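Side-chain contacts in DNA-binding protein HU (Thermus thermophilus HB8, PDB 5EKA), which wraps and condenses DNA as a histone-like homodimer, protecting it from denaturation under extreme environmental conditions: residues 10-15 / 25-30; 39-44 / 55-60; 46-49 / 53-56. All blocks are in the same frame, centred on the assembly; numbering follows the deposited sequence. Where two conformers were deposited one is given.

Interaction 1: residues 10-15 / 25-30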
loop_
_atom_site.group_PDB
_atom_site.type_symbol
_atom_site.label_atom_id
_atom_site.label_comp_id
_atom_site.label_asym_id
_atom_site.label_seq_id
_atom_site.Cartn_x
_atom_site.Cartn_y
_atom_site.Cartn_z
ATOM N N ASP A 10 0.355 -12.634 -7.402
ATOM C CA ASP A 10 -0.963 -12.576 -8.042
ATOM C C ASP A 10 -1.227 -11.200 -8.641
ATOM O O ASP A 10 -1.762 -11.107 -9.719
ATOM C CB ASP A 10 -2.092 -12.855 -7.075
ATOM C CG ASP A 10 -2.107 -14.289 -6.578
ATOM O OD1 ASP A 10 -1.713 -15.199 -7.355
ATOM O OD2 ASP A 10 -2.522 -14.503 -5.399
ATOM N N LEU A 11 -0.869 -10.159 -7.900
ATOM C CA LEU A 11 -1.071 -8.789 -8.376
ATOM C C LEU A 11 -0.268 -8.458 -9.620
ATOM O O LEU A 11 -0.781 -7.795 -10.504
ATOM C CB LEU A 11 -0.796 -7.791 -7.258
ATOM C CG LEU A 11 -1.871 -7.761 -6.168
ATOM C CD1 LEU A 11 -1.367 -6.978 -4.971
ATOM C CD2 LEU A 11 -3.210 -7.190 -6.644
ATOM N N VAL A 12 0.968 -8.932 -9.694
ATOM C CA VAL A 12 1.783 -8.765 -10.919
ATOM C C VAL A 12 1.033 -9.363 -12.096
ATOM O O VAL A 12 0.919 -8.771 -13.152
ATOM C CB VAL A 12 3.196 -9.403 -10.754
ATOM C CG1 VAL A 12 3.910 -9.598 -12.089
ATOM C CG2 VAL A 12 4.046 -8.602 -9.770
ATOM N N ASP A 13 0.536 -10.581 -11.936
ATOM C CA ASP A 13 -0.208 -11.227 -13.011
ATOM C C ASP A 13 -1.471 -10.469 -13.398
ATOM O O ASP A 13 -1.760 -10.323 -14.584
ATOM C CB ASP A 13 -0.540 -12.644 -12.597
ATOM C CG ASP A 13 0.690 -13.553 -12.615
ATOM O OD1 ASP A 13 1.659 -13.244 -13.334
ATOM O OD2 ASP A 13 0.686 -14.606 -11.923
ATOM N N GLN A 14 -2.230 -9.995 -12.411
ATOM C CA GLN A 14 -3.460 -9.266 -12.666
ATOM C C GLN A 14 -3.167 -7.948 -13.362
ATOM O O GLN A 14 -3.846 -7.582 -14.278
ATOM C CB GLN A 14 -4.183 -8.982 -11.355
ATOM C CG GLN A 14 -4.797 -10.219 -10.734
ATOM C CD GLN A 14 -5.432 -9.968 -9.393
ATOM O OE1 GLN A 14 -5.614 -8.856 -8.997
ATOM N NE2 GLN A 14 -5.727 -11.054 -8.659
ATOM N N VAL A 15 -2.121 -7.267 -12.924
ATOM C CA VAL A 15 -1.740 -5.988 -13.526
ATOM C C VAL A 15 -1.180 -6.172 -14.944
ATOM O O VAL A 15 -1.512 -5.402 -15.850
ATOM C CB VAL A 15 -0.739 -5.182 -12.646
ATOM C CG1 VAL A 15 -0.302 -3.922 -13.394
ATOM C CG2 VAL A 15 -1.329 -4.777 -11.301
ATOM N N ASP A 25 8.278 -6.655 -16.610
ATOM C CA ASP A 25 8.301 -5.210 -16.398
ATOM C C ASP A 25 7.429 -4.852 -15.220
ATOM O O ASP A 25 7.815 -4.040 -14.400
ATOM C CB ASP A 25 7.848 -4.440 -17.662
ATOM C CG ASP A 25 8.903 -4.448 -18.803
ATOM O OD1 ASP A 25 10.083 -4.828 -18.587
ATOM O OD2 ASP A 25 8.559 -4.049 -19.942
ATOM N N VAL A 26 6.267 -5.479 -15.121
ATOM C CA VAL A 26 5.342 -5.197 -14.002
ATOM C C VAL A 26 6.018 -5.649 -12.713
ATOM O O VAL A 26 5.957 -4.989 -11.712
ATOM C CB VAL A 26 3.977 -5.925 -14.198
ATOM C CG1 VAL A 26 3.086 -5.733 -13.000
ATOM C CG2 VAL A 26 3.283 -5.428 -15.484
ATOM N N LYS A 27 6.717 -6.784 -12.762
ATOM C CA LYS A 27 7.378 -7.286 -11.556
ATOM C C LYS A 27 8.460 -6.326 -11.030
ATOM O O LYS A 27 8.543 -6.055 -9.805
ATOM C CB LYS A 27 7.945 -8.683 -11.843
ATOM C CG LYS A 27 8.960 -9.165 -10.835
ATOM C CD LYS A 27 8.405 -9.356 -9.460
ATOM C CE LYS A 27 9.427 -10.027 -8.540
ATOM N NZ LYS A 27 9.095 -9.826 -7.098
ATOM N N ALA A 28 9.213 -5.751 -11.959
ATOM C CA ALA A 28 10.268 -4.782 -11.666
ATOM C C ALA A 28 9.643 -3.508 -11.111
ATOM O O ALA A 28 10.184 -2.896 -10.186
ATOM C CB ALA A 28 11.061 -4.485 -12.934
ATOM N N MET A 29 8.520 -3.103 -11.683
ATOM C CA MET A 29 7.834 -1.888 -11.232
ATOM C C MET A 29 7.300 -2.004 -9.808
ATOM O O MET A 29 7.509 -1.091 -8.991
ATOM C CB MET A 29 6.738 -1.496 -12.227
ATOM C CG MET A 29 7.267 -1.021 -13.563
ATOM S SD MET A 29 5.848 -0.641 -14.606
ATOM C CE MET A 29 6.684 -0.253 -16.130
ATOM N N VAL A 30 6.661 -3.138 -9.495
ATOM C CA VAL A 30 6.099 -3.365 -8.178
ATOM C C VAL A 30 7.212 -3.403 -7.135
ATOM O O VAL A 30 7.095 -2.780 -6.087
ATOM C CB VAL A 30 5.192 -4.623 -8.062
ATOM C CG1 VAL A 30 4.686 -4.787 -6.633
ATOM C CG2 VAL A 30 4.001 -4.539 -9.011
#

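Interaction 2: residues 39-44 / 55-60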
loop_
_atom_site.group_PDB
_atom_site.type_symbol
_atom_site.label_atom_id
_atom_site.label_comp_id
_atom_site.label_asym_id
_atom_site.label_seq_id
_atom_site.Cartn_x
_atom_site.Cartn_y
_atom_site.Cartn_z
ATOM N N GLU A 39 11.550 3.667 1.427
ATOM C CA GLU A 39 12.574 4.680 1.530
ATOM C C GLU A 39 11.944 5.976 2.022
ATOM O O GLU A 39 12.465 6.642 2.915
ATOM C CB GLU A 39 13.176 4.885 0.156
ATOM C CG GLU A 39 14.299 5.872 0.106
ATOM C CD GLU A 39 14.728 6.139 -1.337
ATOM O OE1 GLU A 39 14.898 5.159 -2.108
ATOM O OE2 GLU A 39 14.860 7.333 -1.694
ATOM N N ALA A 40 10.818 6.348 1.416
ATOM C CA ALA A 40 10.140 7.576 1.833
ATOM C C ALA A 40 9.709 7.555 3.303
ATOM O O ALA A 40 9.912 8.535 4.029
ATOM C CB ALA A 40 8.957 7.871 0.909
ATOM N N LEU A 41 9.106 6.457 3.735
ATOM C CA LEU A 41 8.737 6.316 5.135
ATOM C C LEU A 41 9.940 6.339 6.095
ATOM O O LEU A 41 9.887 6.956 7.164
ATOM C CB LEU A 41 7.891 5.063 5.330
ATOM C CG LEU A 41 6.501 5.120 4.682
ATOM C CD1 LEU A 41 5.858 3.755 4.736
ATOM C CD2 LEU A 41 5.608 6.180 5.315
ATOM N N ALA A 42 11.041 5.742 5.656
ATOM C CA ALA A 42 12.280 5.751 6.458
ATOM C C ALA A 42 12.811 7.189 6.652
ATOM O O ALA A 42 13.400 7.506 7.687
ATOM C CB ALA A 42 13.323 4.856 5.817
ATOM N N ASN A 43 12.574 8.072 5.677
ATOM C CA ASN A 43 12.944 9.471 5.780
ATOM C C ASN A 43 11.978 10.326 6.573
ATOM O O ASN A 43 12.260 11.502 6.815
ATOM C CB ASN A 43 13.122 10.098 4.383
ATOM C CG ASN A 43 14.332 9.592 3.664
ATOM O OD1 ASN A 43 15.351 9.270 4.295
ATOM N ND2 ASN A 43 14.272 9.573 2.317
ATOM N N GLY A 44 10.817 9.767 6.875
ATOM C CA GLY A 44 9.765 10.445 7.583
ATOM C C GLY A 44 8.775 11.173 6.702
ATOM O O GLY A 44 7.991 11.973 7.219
ATOM N N PHE A 55 0.246 6.520 3.673
ATOM C CA PHE A 55 1.153 5.935 4.651
ATOM C C PHE A 55 1.921 7.038 5.388
ATOM O O PHE A 55 2.302 8.065 4.816
ATOM C CB PHE A 55 2.156 5.014 3.967
ATOM C CG PHE A 55 1.551 3.851 3.249
ATOM C CD1 PHE A 55 1.340 2.653 3.904
ATOM C CD2 PHE A 55 1.223 3.938 1.879
ATOM C CE1 PHE A 55 0.850 1.546 3.235
ATOM C CE2 PHE A 55 0.724 2.828 1.235
ATOM C CZ PHE A 55 0.508 1.655 1.919
ATOM N N GLU A 56 2.186 6.798 6.657
ATOM C CA GLU A 56 2.916 7.766 7.439
ATOM C C GLU A 56 3.598 7.048 8.594
ATOM O O GLU A 56 3.264 5.930 8.923
ATOM C CB GLU A 56 1.954 8.828 7.980
ATOM C CG GLU A 56 0.973 8.334 9.058
ATOM C CD GLU A 56 -0.156 9.323 9.350
ATOM O OE1 GLU A 56 -0.145 10.455 8.784
ATOM O OE2 GLU A 56 -1.053 8.960 10.162
ATOM N N VAL A 57 4.583 7.703 9.169
ATOM C CA VAL A 57 5.232 7.212 10.381
ATOM C C VAL A 57 4.596 7.872 11.577
ATOM O O VAL A 57 4.591 9.114 11.691
ATOM C CB VAL A 57 6.731 7.551 10.341
ATOM C CG1 VAL A 57 7.419 7.123 11.640
ATOM C CG2 VAL A 57 7.358 6.886 9.139
ATOM N N ARG A 58 4.075 7.057 12.484
ATOM C CA ARG A 58 3.449 7.582 13.692
ATOM C C ARG A 58 4.366 7.415 14.855
ATOM O O ARG A 58 5.213 6.530 14.843
ATOM C CB ARG A 58 2.126 6.894 13.920
ATOM C CG ARG A 58 1.146 7.290 12.845
ATOM C CD ARG A 58 -0.267 6.816 13.141
ATOM N NE ARG A 58 -1.089 6.974 11.935
ATOM C CZ ARG A 58 -2.228 6.332 11.674
ATOM N NH1 ARG A 58 -2.736 5.437 12.521
ATOM N NH2 ARG A 58 -2.854 6.574 10.530
ATOM N N LYS A 59 4.238 8.302 15.837
ATOM C CA LYS A 59 5.086 8.243 17.014
ATOM C C LYS A 59 4.327 7.898 18.308
ATOM O O LYS A 59 3.147 8.211 18.480
ATOM C CB LYS A 59 5.850 9.555 17.149
ATOM C CG LYS A 59 6.900 9.742 16.076
ATOM C CD LYS A 59 7.534 11.126 16.077
ATOM C CE LYS A 59 7.839 11.612 14.661
ATOM N NZ LYS A 59 8.764 10.731 13.888
ATOM N N ARG A 60 5.006 7.170 19.179
ATOM C CA ARG A 60 4.535 6.975 20.523
ATOM C C ARG A 60 5.558 7.683 21.416
ATOM O O ARG A 60 6.737 7.401 21.334
ATOM C CB ARG A 60 4.478 5.483 20.862
ATOM C CG ARG A 60 3.923 4.569 19.765
ATOM C CD ARG A 60 3.696 3.160 20.315
ATOM N NE ARG A 60 3.225 2.184 19.321
ATOM C CZ ARG A 60 4.002 1.399 18.573
ATOM N NH1 ARG A 60 5.332 1.461 18.652
ATOM N NH2 ARG A 60 3.438 0.552 17.711
HETATM O O HOH W 1 5.210 10.177 7.938
#

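Interaction 3: residues 46-49 / 53-56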
loop_
_atom_site.group_PDB
_atom_site.type_symbol
_atom_site.label_atom_id
_atom_site.label_comp_id
_atom_site.label_asym_id
_atom_site.label_seq_id
_atom_site.Cartn_x
_atom_site.Cartn_y
_atom_site.Cartn_z
ATOM N N LYS A 46 5.401 11.566 4.429
ATOM C CA LYS A 46 4.064 10.993 4.232
ATOM C C LYS A 46 4.023 10.504 2.774
ATOM O O LYS A 46 4.569 11.169 1.904
ATOM C CB LYS A 46 2.984 12.057 4.433
ATOM C CG LYS A 46 3.059 12.853 5.720
ATOM C CD LYS A 46 2.719 12.049 6.966
ATOM C CE LYS A 46 3.008 12.844 8.250
ATOM N NZ LYS A 46 4.394 12.748 8.794
ATOM N N VAL A 47 3.367 9.377 2.514
ATOM C CA VAL A 47 3.235 8.857 1.182
ATOM C C VAL A 47 1.735 8.885 0.911
ATOM O O VAL A 47 0.989 8.072 1.430
ATOM C CB VAL A 47 3.807 7.441 1.027
ATOM C CG1 VAL A 47 3.516 6.929 -0.349
ATOM C CG2 VAL A 47 5.301 7.435 1.288
ATOM N N GLN A 48 1.331 9.799 0.049
ATOM C CA GLN A 48 -0.061 10.052 -0.226
ATOM C C GLN A 48 -0.402 9.427 -1.585
ATOM O O GLN A 48 0.227 9.744 -2.593
ATOM C CB GLN A 48 -0.285 11.579 -0.261
ATOM C CG GLN A 48 -1.667 12.011 -0.705
ATOM C CD GLN A 48 -1.561 13.240 -1.594
ATOM O OE1 GLN A 48 -1.945 13.111 -2.884
ATOM N NE2 GLN A 48 -1.082 14.287 -1.137
ATOM N N LEU A 49 -1.379 8.532 -1.608
ATOM C CA LEU A 49 -1.791 7.859 -2.846
ATOM C C LEU A 49 -3.239 8.274 -3.041
ATOM O O LEU A 49 -4.157 7.683 -2.481
ATOM C CB LEU A 49 -1.632 6.348 -2.745
ATOM C CG LEU A 49 -0.238 5.820 -2.433
ATOM C CD1 LEU A 49 -0.237 4.316 -2.339
ATOM C CD2 LEU A 49 0.684 6.288 -3.553
ATOM N N GLY A 53 -5.047 5.857 -0.213
ATOM C CA GLY A 53 -4.817 6.162 1.193
ATOM C C GLY A 53 -3.431 6.736 1.420
ATOM O O GLY A 53 -2.704 6.997 0.474
ATOM N N THR A 54 -3.101 6.986 2.675
ATOM C CA THR A 54 -1.808 7.590 3.001
ATOM C C THR A 54 -1.037 6.721 3.976
ATOM O O THR A 54 -1.583 6.299 5.006
ATOM C CB THR A 54 -2.037 8.981 3.587
ATOM O OG1 THR A 54 -2.804 9.756 2.631
ATOM C CG2 THR A 54 -0.755 9.705 3.948
ATOM N N PHE A 55 0.246 6.520 3.673
ATOM C CA PHE A 55 1.153 5.935 4.651
ATOM C C PHE A 55 1.921 7.038 5.388
ATOM O O PHE A 55 2.302 8.065 4.816
ATOM C CB PHE A 55 2.156 5.014 3.967
ATOM C CG PHE A 55 1.551 3.851 3.249
ATOM C CD1 PHE A 55 1.340 2.653 3.904
ATOM C CD2 PHE A 55 1.223 3.938 1.879
ATOM C CE1 PHE A 55 0.850 1.546 3.235
ATOM C CE2 PHE A 55 0.724 2.828 1.235
ATOM C CZ PHE A 55 0.508 1.655 1.919
ATOM N N GLU A 56 2.186 6.798 6.657
ATOM C CA GLU A 56 2.916 7.766 7.439
ATOM C C GLU A 56 3.598 7.048 8.594
ATOM O O GLU A 56 3.264 5.930 8.923
ATOM C CB GLU A 56 1.954 8.828 7.980
ATOM C CG GLU A 56 0.973 8.334 9.058
ATOM C CD GLU A 56 -0.156 9.323 9.350
ATOM O OE1 GLU A 56 -0.145 10.455 8.784
ATOM O OE2 GLU A 56 -1.053 8.960 10.162
#

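Interaction 1: residues 10-15 / 25-30
Val-12 of helix 8-19 lies opposite Lys-27 of helix 23-42, where the two backbones come nearest, CA to CA 5.8 Å. The short helical axes approach to 9.2 Å, and their N-to-C directions make an angle of 127°, so the segments run in broadly opposite senses. No hydrogen bond crosses between the two segments; the join is made almost wholly by valines, whose short branched chains fill the gap without polar groups to satisfy. Val-12 divides its two methyls. A chi1 of 164° sends CG1 to Val-26, 4.1 Å from its CG1, and turns CG2 over CA of Lys-27, where it also reaches CG2 of Val-30 at 4.1 Å. Val-26 points into the contact, and its CG1 touches both the carbonyl O of Val-12, at 3.7 Å, and CG1 of Val-15, at 3.9 Å. Lys-27 lies at the solvent edge: its CB touches Val-12 CG1, whereas its amino group turns off to a salt bridge with Asp-31. This helical hairpin is the V-shaped pair of the HU fold. Leu-11 and Gln-14 pack on Val-6 of strand 5-7, and Val-26 also meets Met-29 of the second subunit, which links the hairpin to the dimer core.

Interaction 2: residues 39-44 / 55-60
Leu-41, in the last turn of helix 23-42, meets strand 53-60 at Phe-55, Glu-56 and Val-57. The tight part sets apolar side chains against each other and against backbone. With CG beside the backbone N (chi1 -68°), Leu-41 brings the end of its side chain to the strand, and CD2 lies 3.9 Å from CB of Phe-55 and 3.7 Å from the backbone N of Glu-56. Leucine, branched at CG, can set both methyls against one CB, and CD1 touches that of Phe-55 too, while the ring extends past it to Phe-84 of its own chain and of the second subunit. Val-57 points at the helix, and its CG2 comes within 3.2 Å of the carbonyl O of Leu-41, an oxygen that also accepts the N-H of Gly-44 in the Schellman motif ending the helix. Glycine suits that site: phi is positive, and a CB would collide with the carbonyl O of Asn-43. Val-94 of the second subunit packs on both Leu-41 and Val-57.

The other side is looser and wet. A water accepts the N-H of Val-57 at 2.8 Å and donates a long, weak bond to the carbonyl O of Gly-44. Away from the helix, Glu-56 takes Arg-58 NE on the anti lone pair of OE2, at 2.7 Å and in the guanidinium plane. With no direct hydrogen bond between the two segments, the join probably rests on shape and on burial of apolar groups.

Interaction 3: residues 46-49 / 53-56
Val-47 and Phe-55 exchange two backbone hydrogen bonds as a hydrogen-bonded antiparallel pair: Val-47 N donates to Phe-55 O at 2.9 Å, nearly straight at 173°, and Phe-55 N returns the bond to Val-47 O at 2.8 Å. Leu-49 and Gly-53 repeat the pattern, Leu-49 N to Gly-53 O at 2.9 Å and Gly-53 N to Leu-49 O at 3.0 Å. Between them Gln-48 and Thr-54 form the non-hydrogen-bonded pair; Gln-48 OE1 has a weak bond to Thr-50. Thr-54 CA lies 3.2 Å from Val-47 O, a CA-H...O contact, and the threonine's CG2 lies 3.5 Å from this oxygen, while its OG1 is turned towards Gln-48 CA. A glycine in place of Thr-54 would probably uncover Val-47 O on this face and take away the packing beside Gln-48. Lys-46 lays CD against CB of Glu-56 at 3.5 Å; the acid's OE2 is held by Arg-58. Leu-49 CD1 meets the Phe-55 ring at its edge, in plane, beside CE2, apolar groups suiting this buried side. The backbones of Thr-54 and Glu-56 bond to Lys-85 and Ala-83 of strand 79-86. Strand 46-49 pairs in parallel with a strand of the second subunit, and Ala-40 of helix 23-42 packs on Val-47.

Overall arrangement
Helix 23-42 serves two of the contacts: its early part forms interaction 1 with helix 8-19 and its end forms interaction 2 with strand 53-60, the two centres 25 Å apart and on opposite sides of the chain's centre. Interactions 2 and 3 lie close, centres 9 Å apart. They share Phe-55 and Glu-56, and Ala-40 CB touches Val-47 CG2 at 3.7 Å, joining helix end to hairpin. Interaction 1 stays about 11 Å from interaction 3 at the nearest atoms. All three touch the second subunit, consistent with the intertwined homodimer of HU. A glycerol, probably from crystallisation, lies about 4 Å from the side chain of Val-30 in interaction 1.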